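PDB 3LJN: hypothetical protein, which is of unknown function but folds as a stack of ankyrin repeats, a scaffold that commonly binds other proteins, as it may here. Local coordinates for residues 75-80 against 110-115; 119-124 against 138-143; 164-169 against 200-205. All coordinates share one frame; numbering follows the deposited sequence.

Interaction 1: residues 75-80 against 110-115; sequences VGEVHS and RGQMPE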
# COMPACT_ATOMS: atom_id res chain seq x y z
N VAL A 75 24.95 -7.73 -10.55
CA VAL A 75 25.64 -7.45 -11.81
C VAL A 75 24.80 -6.65 -12.81
O VAL A 75 25.35 -5.97 -13.69
CB VAL A 75 26.14 -8.76 -12.48
CG1 VAL A 75 26.51 -8.52 -13.91
CG2 VAL A 75 27.35 -9.31 -11.73
N GLY A 76 23.48 -6.73 -12.68
CA GLY A 76 22.58 -6.13 -13.67
C GLY A 76 21.17 -5.84 -13.21
O GLY A 76 20.46 -6.73 -12.72
N GLU A 77 20.77 -4.58 -13.38
CA GLU A 77 19.38 -4.16 -13.21
C GLU A 77 18.57 -4.65 -14.43
O GLU A 77 18.86 -4.26 -15.58
CB GLU A 77 19.33 -2.63 -13.11
CG GLU A 77 18.00 -2.02 -12.70
CD GLU A 77 18.16 -0.56 -12.22
OE1 GLU A 77 18.42 0.34 -13.07
OE2 GLU A 77 18.03 -0.30 -11.00
N VAL A 78 17.56 -5.49 -14.18
CA VAL A 78 16.65 -5.97 -15.22
C VAL A 78 15.69 -4.86 -15.62
O VAL A 78 14.94 -4.38 -14.79
CB VAL A 78 15.83 -7.18 -14.74
CG1 VAL A 78 14.55 -7.34 -15.55
CG2 VAL A 78 16.68 -8.46 -14.79
N HIS A 79 15.70 -4.47 -16.90
CA HIS A 79 14.80 -3.43 -17.45
C HIS A 79 13.75 -3.97 -18.40
O HIS A 79 13.33 -3.30 -19.33
CB HIS A 79 15.62 -2.37 -18.21
CG HIS A 79 16.40 -1.47 -17.32
ND1 HIS A 79 15.81 -0.58 -16.45
CD2 HIS A 79 17.74 -1.33 -17.16
CE1 HIS A 79 16.75 0.07 -15.79
NE2 HIS A 79 17.93 -0.36 -16.20
N SER A 80 13.32 -5.20 -18.18
CA SER A 80 12.29 -5.78 -19.01
C SER A 80 11.31 -6.48 -18.11
O SER A 80 11.61 -6.78 -16.96
CB SER A 80 12.88 -6.76 -20.02
OG SER A 80 13.45 -7.88 -19.36
N ARG A 110 25.27 -3.41 -5.61
CA ARG A 110 25.27 -2.72 -6.89
C ARG A 110 24.99 -1.21 -6.79
O ARG A 110 25.28 -0.48 -7.73
CB ARG A 110 24.27 -3.42 -7.83
CG ARG A 110 23.84 -2.62 -9.07
CD ARG A 110 23.14 -3.49 -10.11
NE ARG A 110 21.92 -4.16 -9.65
CZ ARG A 110 20.76 -3.55 -9.42
NH1 ARG A 110 20.65 -2.24 -9.57
NH2 ARG A 110 19.70 -4.26 -9.03
N GLY A 111 24.42 -0.75 -5.69
CA GLY A 111 24.20 0.69 -5.48
C GLY A 111 22.75 1.13 -5.38
O GLY A 111 22.48 2.22 -4.87
N GLN A 112 21.82 0.31 -5.85
CA GLN A 112 20.39 0.61 -5.74
C GLN A 112 19.85 0.22 -4.37
O GLN A 112 20.09 -0.89 -3.89
CB GLN A 112 19.58 -0.12 -6.81
CG GLN A 112 18.11 0.31 -6.83
CD GLN A 112 17.26 -0.47 -7.81
OE1 GLN A 112 17.71 -1.47 -8.41
NE2 GLN A 112 16.01 -0.03 -7.98
N MSE A 113 19.09 1.13 -3.78
CA MSE A 113 18.60 0.95 -2.42
C MSE A 113 17.32 0.11 -2.41
O MSE A 113 16.63 0.02 -3.43
CB MSE A 113 18.35 2.32 -1.77
CG MSE A 113 19.62 3.01 -1.23
SE MSE A 113 20.82 1.83 -0.14
CE MSE A 113 22.34 1.65 -1.41
N PRO A 114 17.00 -0.52 -1.26
CA PRO A 114 15.87 -1.43 -1.20
C PRO A 114 14.53 -0.76 -1.47
O PRO A 114 13.66 -1.35 -2.10
CB PRO A 114 15.91 -1.97 0.23
CG PRO A 114 17.25 -1.60 0.77
CD PRO A 114 17.61 -0.34 0.07
N GLU A 115 14.37 0.47 -0.98
CA GLU A 115 13.14 1.22 -1.23
C GLU A 115 12.91 1.31 -2.71
O GLU A 115 11.88 0.87 -3.20
CB GLU A 115 13.21 2.63 -0.64
CG GLU A 115 13.36 2.68 0.87
CD GLU A 115 14.71 3.22 1.32
OE1 GLU A 115 14.70 4.21 2.08
OE2 GLU A 115 15.75 2.66 0.89
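E77 and R110 meet with their side chains crossing at about a right angle, E77 CB lying over one face of the guanidinium. This E77 CB sits above the plane, 3.8 Å from R110 NH1, and is offset toward the rim of the group. G76 C, 4.0 Å from R110 NE, comes over a face as well, so backbone and side chain of the loop pack on the same flat group. The charged ends meet less squarely. E77 OE2 is 3.6 Å from R110 NH1, which makes a salt bridge, but the carboxylate and guanidinium planes stand 69° apart, an angle that excludes a coplanar two-pronged pairing.

The guanidinium is held from both sides of the contact. R110 NE is turned to the carbonyl of A73 in helix 66-75, and a bend at chi3 (60°) directs the arginine end across the loop toward E77. On its own side, Q112 OE1 approaches the guanidinium edge in plane and accepts from R110 NH1 at 3.3 Å with an N-H...O angle of 157°, while a weak second bond comes from NH2. The amide of Q112 is in turn tied through NE2 to S116 OG. NH1 thus serves both Q112 OE1 and E77 OE2; these two oxygens are both acceptors, and their closeness is not itself a bond.

The partners are brought together by two helix ends. V75 and R110, the nearest CA pair at 6.8 Å, lie close to where helices 66-75 and 97-110 finish. G111 closes the latter in a Schellman motif, and the chain then passes through M113, a selenomethionine at the N-cap position, into helix 114-118. Segment 75-80 leads on toward helix 87-93, with V78 packed against helix 56-63.

Interaction 2: residues 119-124 against 138-143; sequences NECDER and GQTALH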
# COMPACT_ATOMS: atom_id res chain seq x y z
N ASN A 119 9.75 -1.16 -4.12
CA ASN A 119 8.51 -0.44 -4.39
C ASN A 119 8.17 -0.30 -5.88
O ASN A 119 7.30 0.48 -6.24
CB ASN A 119 8.55 0.94 -3.71
CG ASN A 119 8.76 0.84 -2.21
OD1 ASN A 119 8.22 -0.05 -1.56
ND2 ASN A 119 9.55 1.76 -1.65
N GLU A 120 8.85 -1.08 -6.72
CA GLU A 120 8.56 -1.15 -8.16
C GLU A 120 7.13 -1.61 -8.42
O GLU A 120 6.58 -2.43 -7.67
CB GLU A 120 9.50 -2.13 -8.87
CG GLU A 120 10.89 -1.58 -9.18
CD GLU A 120 11.01 -0.90 -10.55
OE1 GLU A 120 12.07 -0.28 -10.80
OE2 GLU A 120 10.06 -1.00 -11.37
N CYS A 121 6.55 -1.11 -9.50
CA CYS A 121 5.20 -1.48 -9.88
C CYS A 121 5.20 -2.40 -11.12
O CYS A 121 5.92 -2.15 -12.08
CB CYS A 121 4.40 -0.22 -10.16
SG CYS A 121 2.74 -0.32 -9.54
N ASP A 122 4.39 -3.45 -11.08
CA ASP A 122 4.24 -4.31 -12.26
C ASP A 122 3.32 -3.62 -13.26
O ASP A 122 2.82 -2.53 -13.00
CB ASP A 122 3.77 -5.74 -11.89
CG ASP A 122 2.33 -5.81 -11.42
OD1 ASP A 122 1.51 -4.97 -11.83
OD2 ASP A 122 2.00 -6.76 -10.66
N GLU A 123 3.14 -4.24 -14.42
CA GLU A 123 2.28 -3.68 -15.44
C GLU A 123 1.35 -4.80 -15.90
O GLU A 123 1.30 -5.16 -17.06
CB GLU A 123 3.11 -3.06 -16.59
CG GLU A 123 4.43 -2.39 -16.11
CD GLU A 123 4.82 -1.11 -16.88
OE1 GLU A 123 4.62 -1.04 -18.12
OE2 GLU A 123 5.37 -0.18 -16.23
N ARG A 124 0.61 -5.34 -14.94
CA ARG A 124 -0.18 -6.55 -15.12
C ARG A 124 -1.67 -6.30 -14.82
O ARG A 124 -2.05 -6.16 -13.66
CB ARG A 124 0.36 -7.64 -14.18
CG ARG A 124 -0.18 -9.03 -14.42
CD ARG A 124 0.25 -10.01 -13.33
NE ARG A 124 0.33 -11.39 -13.84
CZ ARG A 124 0.67 -12.46 -13.12
NH1 ARG A 124 0.97 -12.34 -11.82
NH2 ARG A 124 0.72 -13.66 -13.69
N GLY A 138 -1.70 -2.47 -12.57
CA GLY A 138 -0.31 -2.26 -12.14
C GLY A 138 -0.19 -2.15 -10.64
O GLY A 138 -0.93 -1.40 -10.01
N GLN A 139 0.77 -2.87 -10.05
CA GLN A 139 0.77 -3.14 -8.61
C GLN A 139 2.17 -3.44 -8.08
O GLN A 139 2.96 -4.11 -8.73
CB GLN A 139 -0.07 -4.38 -8.36
CG GLN A 139 -1.18 -4.20 -7.38
CD GLN A 139 -1.94 -5.49 -7.14
OE1 GLN A 139 -2.36 -5.78 -6.02
NE2 GLN A 139 -2.11 -6.28 -8.20
N THR A 140 2.47 -2.95 -6.88
CA THR A 140 3.66 -3.36 -6.17
C THR A 140 3.37 -4.73 -5.57
O THR A 140 2.22 -5.12 -5.45
CB THR A 140 4.01 -2.40 -5.03
OG1 THR A 140 3.08 -2.57 -3.96
CG2 THR A 140 4.01 -0.95 -5.51
N ALA A 141 4.43 -5.45 -5.20
CA ALA A 141 4.29 -6.78 -4.60
C ALA A 141 3.74 -6.75 -3.17
O ALA A 141 3.22 -7.74 -2.68
CB ALA A 141 5.62 -7.50 -4.60
N LEU A 142 3.85 -5.61 -2.50
CA LEU A 142 3.26 -5.49 -1.18
C LEU A 142 1.72 -5.47 -1.26
O LEU A 142 1.07 -5.97 -0.36
CB LEU A 142 3.81 -4.24 -0.46
CG LEU A 142 3.69 -4.17 1.07
CD1 LEU A 142 4.23 -5.40 1.75
CD2 LEU A 142 4.38 -2.91 1.61
N HIS A 143 1.17 -4.91 -2.35
CA HIS A 143 -0.28 -4.96 -2.65
C HIS A 143 -0.80 -6.40 -2.84
O HIS A 143 -1.82 -6.79 -2.28
CB HIS A 143 -0.62 -4.23 -3.96
CG HIS A 143 -0.52 -2.73 -3.90
ND1 HIS A 143 0.52 -2.03 -4.48
CD2 HIS A 143 -1.37 -1.80 -3.41
CE1 HIS A 143 0.33 -0.74 -4.31
NE2 HIS A 143 -0.81 -0.57 -3.66
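OD1 of D122 is gripped by two backbone amides, one from each segment. Q139 N is 2.9 Å from D122 OD1, but the N-H...O angle of 129° makes that bond weak; R124 N, 3.3 Å from D122 OD1, completes an Asx turn and arrives from above the carboxylate plane. The return bond is much straighter: D122 N donates to Q139 O at 2.8 Å with an angle of 178°, although the donor stands above the carbonyl plane of Q139. D122 CG is placed between its backbone N and carbonyl carbon (chi1 71°), which sets the carboxylate beside Q139, with OD1 by Q139 N, and makes this two-way pairing possible. The remaining oxygen, OD2, is held by W144 NE1, so helix 141-147 also helps to orient the acid.

T140 to H143 read T-A-L-H, a variant of the TPLH motif that opens the first helix of an ankyrin repeat. T140 occupies the N-cap, and with H143 it forms a capping box in which T140 OG1 accepts a weak bond from H143 N. The imidazole turns its edge to T140, whose N donates to H143 ND1 at 3.2 Å, while H143 NE2 is bonded to the carbonyl of E174.

The incoming chain runs past this cap. E120 O receives a CA-H...O contact from T140 CA at 3.4 Å, and the methyl CG2 of T140 rests 3.7 Å from N119 O. C121 SG lies against the peptide linking G138 and Q139, its distance to G138 C being 3.6 Å. Beyond it G138 passes close to E123, CA to CA 4.4 Å, with its backbone hydrogen-bonded to K171; E123 itself turns its carboxylate to the amine of K171.

Interaction 3: residues 164-169 against 200-205; sequences ASPTAK and SSLRLD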
# COMPACT_ATOMS: atom_id res chain seq x y z
N ALA A 164 10.11 -2.02 2.14
CA ALA A 164 8.89 -1.94 1.33
C ALA A 164 7.89 -1.04 2.04
O ALA A 164 7.59 -1.26 3.20
CB ALA A 164 8.29 -3.32 1.13
N SER A 165 7.38 -0.04 1.33
CA SER A 165 6.59 1.02 1.96
C SER A 165 5.09 0.70 2.04
O SER A 165 4.45 0.43 1.03
CB SER A 165 6.77 2.33 1.20
OG SER A 165 5.96 3.35 1.75
N PRO A 166 4.51 0.74 3.25
CA PRO A 166 3.07 0.49 3.32
C PRO A 166 2.21 1.56 2.66
O PRO A 166 0.99 1.43 2.66
CB PRO A 166 2.80 0.46 4.83
CG PRO A 166 4.06 -0.01 5.41
CD PRO A 166 5.15 0.63 4.57
N THR A 167 2.84 2.60 2.11
CA THR A 167 2.12 3.63 1.37
C THR A 167 2.62 3.74 -0.07
O THR A 167 2.50 4.80 -0.69
CB THR A 167 2.29 5.00 2.03
OG1 THR A 167 3.67 5.39 1.96
CG2 THR A 167 1.84 4.97 3.47
N ALA A 168 3.19 2.67 -0.61
CA ALA A 168 3.59 2.63 -2.02
C ALA A 168 2.35 2.80 -2.91
O ALA A 168 1.29 2.30 -2.57
CB ALA A 168 4.28 1.32 -2.33
N LYS A 169 2.47 3.51 -4.02
CA LYS A 169 1.33 3.74 -4.90
C LYS A 169 1.29 2.75 -6.04
O LYS A 169 2.28 2.59 -6.73
CB LYS A 169 1.38 5.15 -5.50
CG LYS A 169 0.74 6.22 -4.62
CD LYS A 169 0.49 7.50 -5.42
CE LYS A 169 -0.11 8.58 -4.54
NZ LYS A 169 -0.45 9.84 -5.28
N SER A 200 7.31 7.23 10.65
CA SER A 200 7.41 8.53 10.01
C SER A 200 7.94 8.34 8.59
O SER A 200 8.35 9.28 7.93
CB SER A 200 8.33 9.42 10.86
OG SER A 200 8.74 10.59 10.17
N SER A 201 7.92 7.09 8.13
CA SER A 201 8.24 6.71 6.75
C SER A 201 6.97 6.52 5.90
O SER A 201 7.04 6.17 4.73
CB SER A 201 9.04 5.41 6.75
OG SER A 201 8.44 4.46 7.61
N LEU A 202 5.81 6.72 6.51
CA LEU A 202 4.54 6.55 5.83
C LEU A 202 4.19 7.88 5.21
O LEU A 202 4.40 8.90 5.84
CB LEU A 202 3.44 6.15 6.81
CG LEU A 202 3.71 4.91 7.68
CD1 LEU A 202 2.76 4.88 8.87
CD2 LEU A 202 3.59 3.65 6.85
N ARG A 203 3.66 7.85 4.00
CA ARG A 203 3.20 9.05 3.30
C ARG A 203 1.70 9.17 3.42
O ARG A 203 0.96 8.82 2.51
CB ARG A 203 3.61 8.99 1.84
CG ARG A 203 5.10 8.85 1.64
CD ARG A 203 5.83 10.07 2.14
NE ARG A 203 5.57 11.22 1.30
CZ ARG A 203 6.14 11.43 0.11
NH1 ARG A 203 7.01 10.54 -0.40
NH2 ARG A 203 5.85 12.52 -0.58
N LEU A 204 1.26 9.68 4.56
CA LEU A 204 -0.16 9.79 4.87
C LEU A 204 -0.76 11.03 4.22
O LEU A 204 -1.90 11.41 4.52
CB LEU A 204 -0.35 9.84 6.38
CG LEU A 204 0.30 8.71 7.19
CD1 LEU A 204 0.02 8.90 8.67
CD2 LEU A 204 -0.17 7.35 6.71
N ASP A 205 0.01 11.67 3.34
CA ASP A 205 -0.46 12.76 2.49
C ASP A 205 -0.93 12.26 1.12
O ASP A 205 -1.48 13.04 0.35
CB ASP A 205 0.62 13.86 2.34
CG ASP A 205 1.92 13.35 1.65
OD1 ASP A 205 2.29 12.17 1.83
OD2 ASP A 205 2.57 14.14 0.93
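A type I beta turn from S165 to A168, closed by the bond from A168 N to S165 O, brings T167 up to R203, with CA atoms 5.9 Å apart. At this point T167 OG1 accepts from R203 N at 3.2 Å and 161°. The threonine hydroxyl has its oxygen between the backbone N and carbonyl carbon (chi1 65°), and from there it also donates to S165 OG, 3.1 Å from T167 OG1. S165 OG accepts from T167 N too, forming an ST turn, so a short chain of hydrogen bonds passes from the turn to the facing backbone.

Apolar packing lies alongside. T167 CG2 meets L202 CB at 3.9 Å, and the P166 ring crosses L202 at about a right angle, P166 CB to L202 CD2 3.9 Å. R203 contributes CB and CG beside T167 OG1; its bent chain then carries the guanidinium away to a salt bridge with D205, in which the hydrogen bond from R203 NE to D205 OD1 is weak.

The contact thus joins a turn after helix 153-162 to the loop after helix 186-195, consistent with stacked ankyrin repeats.

In the fold
Interaction 1 lies at the surface, about 21 Å from the centre of the chain to its own centre, whereas interactions 2 and 3 are partly buried and nearer that centre. Interaction 1 joins the exits of helices 66-75 and 97-110, interaction 2 the loop after helix 114-118 and the start of helix 141-147, interaction 3 the loops after helices 153-162 and 186-195. The chemistry differs accordingly: a long charge pair with backbone and CB packed on a guanidinium face, a two-way backbone and carboxylate pairing beside a helix cap, and hydroxyl hydrogen bonds flanked by apolar packing. Interactions 2 and 3 touch, N119 OD1 lying 3.0 Å from S165 N in a probable hydrogen bond.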